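Local coordinates for putative fimbrial associated sortase-like protein (Corynebacterium diphtheriae, PDB 6BWE) that probably acts as a pilus-class (class C) sortase, a cysteine transpeptidase that cross-links pilin subunits into pili at the bacterial surface, at residues Arg35-Asn38 with Thr39-Gly43; Ala54-Ser58 with Gly59-Asp63; Phe136-Leu139 with Glu140-Lys143; Glu170-Lys173 with Leu174-Pro177. The protein carries 2 engineered substitutions. All blocks are in the same frame, centred on the assembly; numbering follows the deposited sequence.

Contact 1. Residues Arg35-Asn38 with Thr39-Gly43; sequences RQYN and TSVVG
T39 N reaches back four residues to R35 O (3.3 Å), and the next two amides reach back only three, S40 N to Y37 O (2.9 Å) and V41 N to N38 O (3.1 Å), so the backbone passes from a four-residue bond to three-residue bonds near the C-terminal end of helix 24-39. Two hydroxyls join in. T39 OG1 donates to Q36 O at 2.6 Å, lying in the carbonyl plane. S40 OG does the same to Y37 O (2.6 Å), which thus takes both the amide and the hydroxyl of S40. First torsions of 68° in T39 and 79° in S40 turn each oxygen back over the preceding turn. S40 OG also lies above one face of the Y37 ring, offset toward the rim. The ring meets V41 as well, CE2 lying 3.7 Å from CG2, neither squarely over the ring face nor at its edge. The N38 carboxamide turns into the protein, where OD1 accepts from L113 N. This region is held between a loop of its own chain, with Y109 and L113, and the second subunit, whose S55 N bonds T39 OG1 and whose P60, in helix 59-66, packs on Y37 and S40.

Contact 2. Residues Ala54-Ser58 with Gly59-Asp63; sequences ASKNS and GPYLD
S58 OG works in two directions at once: it accepts from Y61 N (3.3 Å, N-H...O 155°) on the helix side and donates to S55 O (3.2 Å) on the loop side. A first torsion of 75° sets the hydroxyl between the residue's own N and carbonyl carbon, within reach of both. S58 O takes a straighter bond from L62 N (3.0 Å, 166°), nearly along the C=O axis. By its OG bond to Y61 N, S58 is the N-cap of helix 59-66, and the loop that delivers it is itself folded twice, as a type I turn from S55 to S58 and as an ST turn in which S55 OG accepts from N57 N. The Y61 ring and the aliphatic chain of K56 lie alongside one another and point the same way, CD of K56 being 3.7 Å from CE1 of Y61, while A54 CB approaches CD2, on the other side of the ring, more loosely. K56 then bends at its last torsion, and its ammonium pairs with D97. L62 folds its methyls back under the turn, CD1 lying 3.4 Å from N57 O. Y61 also meets the rings of Y64 and Y109, and S58 packs on S40 of the second subunit.

Contact 3. Residues Phe136-Leu139 with Glu140-Lys143; sequences FDNL and EDVK
N138 and D141 cross obliquely on the outer side of this turn, their amide and carboxylate planes only 8° apart. The two planes are nearly parallel, but OD1 of N138 and OD2 of D141 stay 4.0 Å apart and make no bond. The backbone beneath makes the link instead: D141 N donates to N138 O at 2.9 Å, from above the carbonyl plane. On the inner side L139 and V142 form the apolar counterpart. With CG anti to the backbone N (chi1 -173°), L139 brings CD1 to within 3.9 Å of V142 CG2, and V142 N repeats the three-residue bond by donating to L139 O at 3.2 Å. With the polar pair outward and the apolar pair inward, these contacts lie on successive bonds of a short 3-10 turn, which follows a type I turn from F136 to L139. One water accepts from E140 N and donates to F136 O; another donates to both L139 O (2.8 Å) and V142 O (2.9 Å). D137 accepts from G129 N, and F136 is backbone hydrogen-bonded to H127, the predicted proton donor/acceptor of the sortase domain. The loop bridges strands 123-125 and 147-152. L139 beds on L186 of strand 183-187 and on L199 and V201 of strand 198-206, and V142 rests on I83 of strand 77-83.

Contact 4. Residues Glu170-Lys173 with Leu174-Pro177; sequences EDTK and LLAP
T172 and K173 meet L175 and A176 in a short 3-10 turn, a local and mostly backbone contact in the long connection from strand 155-167 to strand 183-187. Two consecutive three-residue bonds define it: L175 N donates to T172 O (3.0 Å, N-H...O 162°) and A176 N to K173 O (3.2 Å, 159°), each donor standing above the plane of the carbonyl it meets. The side chains add light packing. L175 lays its CB 3.3 Å from T172 O, so the acceptor is covered by the same residue that bonds it, and its CD1 comes 4.3 Å from T172 CB. A176 sets its methyl beside K173 O in the same manner, at 3.5 Å. The approach to the turn is fastened separately. D171 sits at the centre of an inverse gamma turn, and a water donates to D171 O (2.7 Å) while accepting from L174 N (3.0 Å), so it bridges the chain just ahead of the 3-10 bonds. The K173 chain bends at its last two torsions and carries NZ back to D171 OD1, a salt bridge made from above the carboxylate plane. L174 and L175 pack on the sheet, L174 onto N165 and V167 of strand 155-167, L175 onto T185 and I187 of strand 183-187, and both onto L200. F44 and I46 of the loop after helix 24-39 lie against T172. This is a 3-10 turn within a crossover connection of the sortase beta-barrel fold, the one between its sixth and seventh strands.

Contacts 1, 2 and 4 form a chain of neighbours, with contact 3 apart. Contacts 1 and 2, at the end of helix 24-39 and the start of helix 59-66, have centres 15 Å apart and touch where Y37 CD1 meets D63 OD2 at 3.4 Å; both also lie against the second subunit. Contact 4 reaches contact 1 at its far end, G43 O being 3.8 Å from P177 CD. Contact 3 sits across the protein, its centre about 29 Å from that of contact 1, 32 Å from contact 2 and 20 Å from contact 4. It alone lies near the predicted active site: the side chain of D137 is about 7 Å from that of H127.

Contact 1. Residues Arg35-Asn38 with Thr39-Gly43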
loop_
_atom_site.group_PDB
_atom_site.type_symbol
_atom_site.label_atom_id
_atom_site.label_comp_id
_atom_site.label_asym_id
_atom_site.label_seq_id
_atom_site.Cartn_x
_atom_site.Cartn_y
_atom_site.Cartn_z
ATOM N N ARG A 35 3.962 13.201 -7.450
ATOM C CA ARG A 35 3.161 13.555 -6.262
ATOM C C ARG A 35 1.729 12.998 -6.341
ATOM O O ARG A 35 1.213 12.490 -5.352
ATOM C CB ARG A 35 3.081 15.062 -6.063
ATOM C CG ARG A 35 4.364 15.702 -5.643
ATOM C CD ARG A 35 4.201 17.218 -5.532
ATOM N NE ARG A 35 5.539 17.791 -5.569
ATOM C CZ ARG A 35 6.042 18.591 -6.513
ATOM N NH1 ARG A 35 5.319 19.010 -7.550
ATOM N NH2 ARG A 35 7.302 18.989 -6.384
ATOM N N GLN A 36 1.107 13.081 -7.508
ATOM C CA GLN A 36 -0.205 12.460 -7.729
ATOM C C GLN A 36 -0.153 10.914 -7.519
ATOM O O GLN A 36 -1.023 10.323 -6.827
ATOM C CB GLN A 36 -0.719 12.780 -9.132
ATOM C CG GLN A 36 -2.043 12.090 -9.452
ATOM C CD GLN A 36 -2.653 12.471 -10.774
ATOM O OE1 GLN A 36 -3.747 13.064 -10.841
ATOM N NE2 GLN A 36 -1.993 12.097 -11.832
ATOM N N TYR A 37 0.862 10.273 -8.098
ATOM C CA TYR A 37 1.091 8.844 -7.897
ATOM C C TYR A 37 1.157 8.541 -6.387
ATOM O O TYR A 37 0.466 7.637 -5.889
ATOM C CB TYR A 37 2.353 8.340 -8.629
ATOM C CG TYR A 37 2.714 6.933 -8.238
ATOM C CD1 TYR A 37 2.181 5.851 -8.889
ATOM C CD2 TYR A 37 3.513 6.697 -7.118
ATOM C CE1 TYR A 37 2.450 4.557 -8.478
ATOM C CE2 TYR A 37 3.790 5.409 -6.694
ATOM C CZ TYR A 37 3.268 4.343 -7.358
ATOM O OH TYR A 37 3.568 3.068 -6.918
ATOM N N ASN A 38 1.946 9.334 -5.673
ATOM C CA ASN A 38 2.087 9.137 -4.232
ATOM C C ASN A 38 0.791 9.171 -3.416
ATOM O O ASN A 38 0.701 8.475 -2.387
ATOM C CB ASN A 38 3.070 10.118 -3.637
ATOM C CG ASN A 38 4.502 9.742 -3.937
ATOM O OD1 ASN A 38 4.789 8.639 -4.454
ATOM N ND2 ASN A 38 5.424 10.664 -3.640
ATOM N N THR A 39 -0.212 9.912 -3.873
ATOM C CA THR A 39 -1.512 9.922 -3.172
ATOM C C THR A 39 -2.161 8.559 -3.166
ATOM O O THR A 39 -3.006 8.281 -2.299
ATOM C CB THR A 39 -2.509 10.933 -3.745
ATOM O OG1 THR A 39 -2.926 10.534 -5.057
ATOM C CG2 THR A 39 -1.944 12.338 -3.749
ATOM N N SER A 40 -1.798 7.728 -4.137
ATOM C CA SER A 40 -2.338 6.362 -4.275
ATOM C C SER A 40 -1.634 5.327 -3.386
ATOM O O SER A 40 -2.102 4.197 -3.278
ATOM C CB SER A 40 -2.237 5.912 -5.754
ATOM O OG SER A 40 -0.906 5.484 -6.091
ATOM N N VAL A 41 -0.516 5.696 -2.762
ATOM C CA VAL A 41 0.247 4.808 -1.918
ATOM C C VAL A 41 -0.320 4.928 -0.512
ATOM O O VAL A 41 -0.145 5.934 0.162
ATOM C CB VAL A 41 1.747 5.190 -1.882
ATOM C CG1 VAL A 41 2.520 4.271 -0.916
ATOM C CG2 VAL A 41 2.322 5.101 -3.301
ATOM N N VAL A 42 -0.971 3.891 -0.053
ATOM C CA VAL A 42 -1.615 4.034 1.250
ATOM C C VAL A 42 -1.049 3.112 2.318
ATOM O O VAL A 42 -1.230 3.379 3.508
ATOM C CB VAL A 42 -3.145 3.978 1.131
ATOM C CG1 VAL A 42 -3.644 5.230 0.392
ATOM C CG2 VAL A 42 -3.575 2.723 0.405
ATOM N N GLY A 43 -0.340 2.067 1.980
ATOM C CA GLY A 43 0.359 1.395 3.073
ATOM C C GLY A 43 1.854 1.693 3.170
ATOM O O GLY A 43 2.366 2.800 2.890
#

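Contact 2. Residues Ala54-Ser58 with Gly59-Asp63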
loop_
_atom_site.group_PDB
_atom_site.type_symbol
_atom_site.label_atom_id
_atom_site.label_comp_id
_atom_site.label_asym_id
_atom_site.label_seq_id
_atom_site.Cartn_x
_atom_site.Cartn_y
_atom_site.Cartn_z
ATOM N N ALA A 54 4.875 -8.579 -6.662
ATOM C CA ALA A 54 3.968 -7.789 -7.505
ATOM C C ALA A 54 4.169 -8.149 -8.948
ATOM O O ALA A 54 5.305 -8.144 -9.424
ATOM C CB ALA A 54 4.204 -6.292 -7.318
ATOM N N SER A 55 3.089 -8.462 -9.651
ATOM C CA SER A 55 3.197 -8.701 -11.065
ATOM C C SER A 55 3.586 -7.338 -11.626
ATOM O O SER A 55 3.001 -6.313 -11.242
ATOM C CB SER A 55 1.899 -9.196 -11.670
ATOM O OG SER A 55 1.915 -9.053 -13.064
ATOM N N LYS A 56 4.580 -7.336 -12.513
ATOM C CA LYS A 56 5.030 -6.111 -13.143
ATOM C C LYS A 56 4.122 -5.741 -14.262
ATOM O O LYS A 56 4.291 -4.679 -14.826
ATOM C CB LYS A 56 6.465 -6.237 -13.629
ATOM C CG LYS A 56 7.433 -6.560 -12.512
ATOM C CD LYS A 56 8.834 -6.082 -12.859
ATOM C CE LYS A 56 9.848 -6.450 -11.778
ATOM N NZ LYS A 56 10.359 -7.846 -11.944
ATOM N N ASN A 57 3.154 -6.607 -14.602
ATOM C CA ASN A 57 2.154 -6.290 -15.622
ATOM C C ASN A 57 0.851 -5.699 -15.075
ATOM O O ASN A 57 -0.025 -5.303 -15.862
ATOM C CB ASN A 57 1.840 -7.541 -16.468
ATOM C CG ASN A 57 3.094 -8.133 -17.103
ATOM O OD1 ASN A 57 3.432 -9.302 -16.877
ATOM N ND2 ASN A 57 3.814 -7.309 -17.866
ATOM N N SER A 58 0.713 -5.603 -13.755
ATOM C CA SER A 58 -0.463 -4.944 -13.174
ATOM C C SER A 58 -0.523 -3.465 -13.564
ATOM O O SER A 58 0.528 -2.817 -13.766
ATOM C CB SER A 58 -0.464 -5.145 -11.650
ATOM O OG SER A 58 0.497 -4.328 -11.013
ATOM N N GLY A 59 -1.724 -2.910 -13.658
ATOM C CA GLY A 59 -1.891 -1.495 -13.918
ATOM C C GLY A 59 -1.074 -0.600 -12.990
ATOM O O GLY A 59 -0.405 0.305 -13.446
ATOM N N PRO A 60 -1.161 -0.824 -11.672
ATOM C CA PRO A 60 -0.406 0.071 -10.771
ATOM C C PRO A 60 1.095 -0.030 -10.932
ATOM O O PRO A 60 1.763 1.003 -10.814
ATOM C CB PRO A 60 -0.829 -0.401 -9.374
ATOM C CG PRO A 60 -2.238 -0.897 -9.599
ATOM C CD PRO A 60 -2.162 -1.606 -10.921
ATOM N N TYR A 61 1.620 -1.240 -11.156
ATOM C CA TYR A 61 3.068 -1.379 -11.314
ATOM C C TYR A 61 3.540 -0.707 -12.619
ATOM O O TYR A 61 4.550 -0.006 -12.642
ATOM C CB TYR A 61 3.561 -2.824 -11.201
ATOM C CG TYR A 61 5.025 -2.886 -10.865
ATOM C CD1 TYR A 61 5.999 -2.901 -11.880
ATOM C CD2 TYR A 61 5.464 -2.888 -9.545
ATOM C CE1 TYR A 61 7.337 -2.944 -11.587
ATOM C CE2 TYR A 61 6.818 -2.942 -9.251
ATOM C CZ TYR A 61 7.747 -2.960 -10.281
ATOM O OH TYR A 61 9.097 -3.036 -10.004
ATOM N N LEU A 62 2.743 -0.852 -13.665
ATOM C CA LEU A 62 3.024 -0.189 -14.950
ATOM C C LEU A 62 3.020 1.326 -14.809
ATOM O O LEU A 62 3.871 2.011 -15.395
ATOM C CB LEU A 62 2.005 -0.595 -16.028
ATOM C CG LEU A 62 2.200 -2.026 -16.490
ATOM C CD1 LEU A 62 1.021 -2.437 -17.374
ATOM C CD2 LEU A 62 3.573 -2.205 -17.178
ATOM N N ASP A 63 2.067 1.851 -14.041
ATOM C CA ASP A 63 2.038 3.280 -13.784
ATOM C C ASP A 63 3.234 3.766 -12.973
ATOM O O ASP A 63 3.837 4.792 -13.307
ATOM C CB ASP A 63 0.748 3.691 -13.089
ATOM C CG ASP A 63 0.562 5.177 -13.088
ATOM O OD1 ASP A 63 0.192 5.745 -14.159
ATOM O OD2 ASP A 63 0.804 5.799 -12.033
#

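Contact 3. Residues Phe136-Leu139 with Glu140-Lys143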
loop_
_atom_site.group_PDB
_atom_site.type_symbol
_atom_site.label_atom_id
_atom_site.label_comp_id
_atom_site.label_asym_id
_atom_site.label_seq_id
_atom_site.Cartn_x
_atom_site.Cartn_y
_atom_site.Cartn_z
ATOM N N PHE A 136 25.809 0.205 -0.140
ATOM C CA PHE A 136 25.468 0.634 1.213
ATOM C C PHE A 136 26.358 -0.047 2.278
ATOM O O PHE A 136 25.969 -0.123 3.457
ATOM C CB PHE A 136 23.965 0.379 1.487
ATOM C CG PHE A 136 23.027 1.522 1.176
ATOM C CD1 PHE A 136 23.445 2.788 0.799
ATOM C CD2 PHE A 136 21.665 1.315 1.316
ATOM C CE1 PHE A 136 22.543 3.809 0.587
ATOM C CE2 PHE A 136 20.761 2.364 1.094
ATOM C CZ PHE A 136 21.210 3.603 0.741
ATOM N N ASP A 137 27.559 -0.507 1.894
ATOM C CA ASP A 137 28.494 -1.160 2.837
ATOM C C ASP A 137 28.648 -0.353 4.140
ATOM O O ASP A 137 28.789 -0.930 5.201
ATOM C CB ASP A 137 29.910 -1.231 2.270
ATOM C CG ASP A 137 30.142 -2.357 1.311
ATOM O OD1 ASP A 137 29.253 -3.193 1.068
ATOM O OD2 ASP A 137 31.286 -2.351 0.748
ATOM N N ASN A 138 28.673 0.972 4.016
ATOM C CA ASN A 138 28.970 1.847 5.147
ATOM C C ASN A 138 27.769 2.619 5.674
ATOM O O ASN A 138 27.950 3.571 6.440
ATOM C CB ASN A 138 30.114 2.772 4.768
ATOM C CG ASN A 138 31.329 2.003 4.319
ATOM O OD1 ASN A 138 31.771 1.064 4.989
ATOM N ND2 ASN A 138 31.873 2.384 3.173
ATOM N N LEU A 139 26.537 2.178 5.341
ATOM C CA LEU A 139 25.333 2.820 5.895
ATOM C C LEU A 139 25.323 2.741 7.427
ATOM O O LEU A 139 24.830 3.637 8.102
ATOM C CB LEU A 139 24.046 2.174 5.334
ATOM C CG LEU A 139 22.756 2.870 5.705
ATOM C CD1 LEU A 139 22.710 4.268 5.081
ATOM C CD2 LEU A 139 21.569 2.039 5.245
ATOM N N GLU A 140 25.935 1.685 7.971
ATOM C CA GLU A 140 26.138 1.576 9.407
ATOM C C GLU A 140 26.955 2.686 10.087
ATOM O O GLU A 140 26.898 2.785 11.311
ATOM C CB GLU A 140 26.783 0.232 9.733
ATOM C CG GLU A 140 28.253 0.148 9.307
ATOM C CD GLU A 140 28.790 -1.260 9.303
ATOM O OE1 GLU A 140 28.137 -2.170 9.853
ATOM O OE2 GLU A 140 29.913 -1.444 8.779
ATOM N N ASP A 141 27.701 3.491 9.320
ATOM C CA ASP A 141 28.524 4.578 9.861
ATOM C C ASP A 141 27.833 5.941 9.819
ATOM O O ASP A 141 28.382 6.929 10.280
ATOM C CB ASP A 141 29.865 4.663 9.100
ATOM C CG ASP A 141 30.736 3.416 9.280
ATOM O OD1 ASP A 141 30.508 2.667 10.268
ATOM O OD2 ASP A 141 31.655 3.180 8.433
ATOM N N VAL A 142 26.620 5.986 9.275
ATOM C CA VAL A 142 25.811 7.167 9.286
ATOM C C VAL A 142 25.326 7.361 10.745
ATOM O O VAL A 142 24.911 6.414 11.404
ATOM C CB VAL A 142 24.590 7.031 8.349
ATOM C CG1 VAL A 142 23.695 8.233 8.450
ATOM C CG2 VAL A 142 25.032 6.818 6.905
ATOM N N LYS A 143 25.425 8.591 11.218
ATOM C CA LYS A 143 24.970 8.961 12.556
ATOM C C LYS A 143 23.744 9.890 12.554
ATOM O O LYS A 143 23.422 10.537 11.545
ATOM C CB LYS A 143 26.116 9.669 13.279
ATOM C CG LYS A 143 27.320 8.770 13.552
ATOM C CD LYS A 143 28.567 9.621 13.797
ATOM C CE LYS A 143 29.358 9.198 15.018
ATOM N NZ LYS A 143 29.846 7.797 15.008
HETATM O O HOH W 1 26.147 -0.838 6.443
HETATM O O HOH W 2 23.629 3.925 10.639
#

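Contact 4. Residues Glu170-Lys173 with Leu174-Pro177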
loop_
_atom_site.group_PDB
_atom_site.type_symbol
_atom_site.label_atom_id
_atom_site.label_comp_id
_atom_site.label_asym_id
_atom_site.label_seq_id
_atom_site.Cartn_x
_atom_site.Cartn_y
_atom_site.Cartn_z
ATOM N N GLU A 170 11.364 -9.391 8.861
ATOM C CA GLU A 170 9.895 -9.277 8.914
ATOM C C GLU A 170 9.371 -8.133 9.787
ATOM O O GLU A 170 8.198 -7.796 9.692
ATOM C CB GLU A 170 9.223 -10.593 9.356
ATOM C CG GLU A 170 9.776 -11.253 10.618
ATOM C CD GLU A 170 10.972 -12.156 10.341
ATOM O OE1 GLU A 170 11.882 -12.206 11.197
ATOM O OE2 GLU A 170 11.014 -12.785 9.251
ATOM N N ASP A 171 10.221 -7.549 10.631
ATOM C CA ASP A 171 9.820 -6.446 11.501
ATOM C C ASP A 171 9.870 -5.111 10.730
ATOM O O ASP A 171 10.886 -4.417 10.764
ATOM C CB ASP A 171 10.719 -6.419 12.750
ATOM C CG ASP A 171 10.346 -5.314 13.744
ATOM O OD1 ASP A 171 9.278 -4.690 13.586
ATOM O OD2 ASP A 171 11.130 -5.062 14.701
ATOM N N THR A 172 8.763 -4.760 10.065
ATOM C CA THR A 172 8.691 -3.610 9.133
ATOM C C THR A 172 7.909 -2.381 9.638
ATOM O O THR A 172 7.791 -1.395 8.893
ATOM C CB THR A 172 8.054 -4.044 7.774
ATOM O OG1 THR A 172 6.834 -4.769 8.034
ATOM C CG2 THR A 172 9.044 -4.912 6.951
ATOM N N LYS A 173 7.392 -2.430 10.870
ATOM C CA LYS A 173 6.613 -1.337 11.458
ATOM C C LYS A 173 7.232 0.054 11.285
ATOM O O LYS A 173 6.514 1.011 11.120
ATOM C CB LYS A 173 6.483 -1.483 12.996
ATOM C CG LYS A 173 5.817 -2.728 13.564
ATOM C CD LYS A 173 5.883 -2.693 15.093
ATOM C CE LYS A 173 7.243 -3.133 15.651
ATOM N NZ LYS A 173 7.284 -4.600 15.960
ATOM N N LEU A 174 8.555 0.164 11.412
ATOM C CA LEU A 174 9.238 1.466 11.322
ATOM C C LEU A 174 9.166 2.154 9.942
ATOM O O LEU A 174 9.541 3.339 9.819
ATOM C CB LEU A 174 10.682 1.325 11.740
ATOM C CG LEU A 174 10.844 0.990 13.239
ATOM C CD1 LEU A 174 12.222 0.408 13.448
ATOM C CD2 LEU A 174 10.649 2.229 14.092
ATOM N N LEU A 175 8.691 1.424 8.939
ATOM C CA LEU A 175 8.538 1.943 7.570
ATOM C C LEU A 175 7.203 2.620 7.336
ATOM O O LEU A 175 6.937 3.110 6.235
ATOM C CB LEU A 175 8.704 0.809 6.555
ATOM C CG LEU A 175 10.003 0.007 6.640
ATOM C CD1 LEU A 175 10.023 -1.014 5.514
ATOM C CD2 LEU A 175 11.210 0.908 6.567
ATOM N N ALA A 176 6.346 2.657 8.356
ATOM C CA ALA A 176 5.037 3.246 8.187
ATOM C C ALA A 176 5.122 4.758 7.861
ATOM O O ALA A 176 5.983 5.481 8.414
ATOM C CB ALA A 176 4.219 3.021 9.450
ATOM N N PRO A 177 4.245 5.244 6.959
ATOM C CA PRO A 177 4.115 6.677 6.768
ATOM C C PRO A 177 3.434 7.307 8.004
ATOM O O PRO A 177 2.736 6.622 8.782
ATOM C CB PRO A 177 3.226 6.779 5.529
ATOM C CG PRO A 177 2.382 5.574 5.589
ATOM C CD PRO A 177 3.224 4.497 6.192
HETATM O O HOH W 3 10.385 -2.101 11.969
#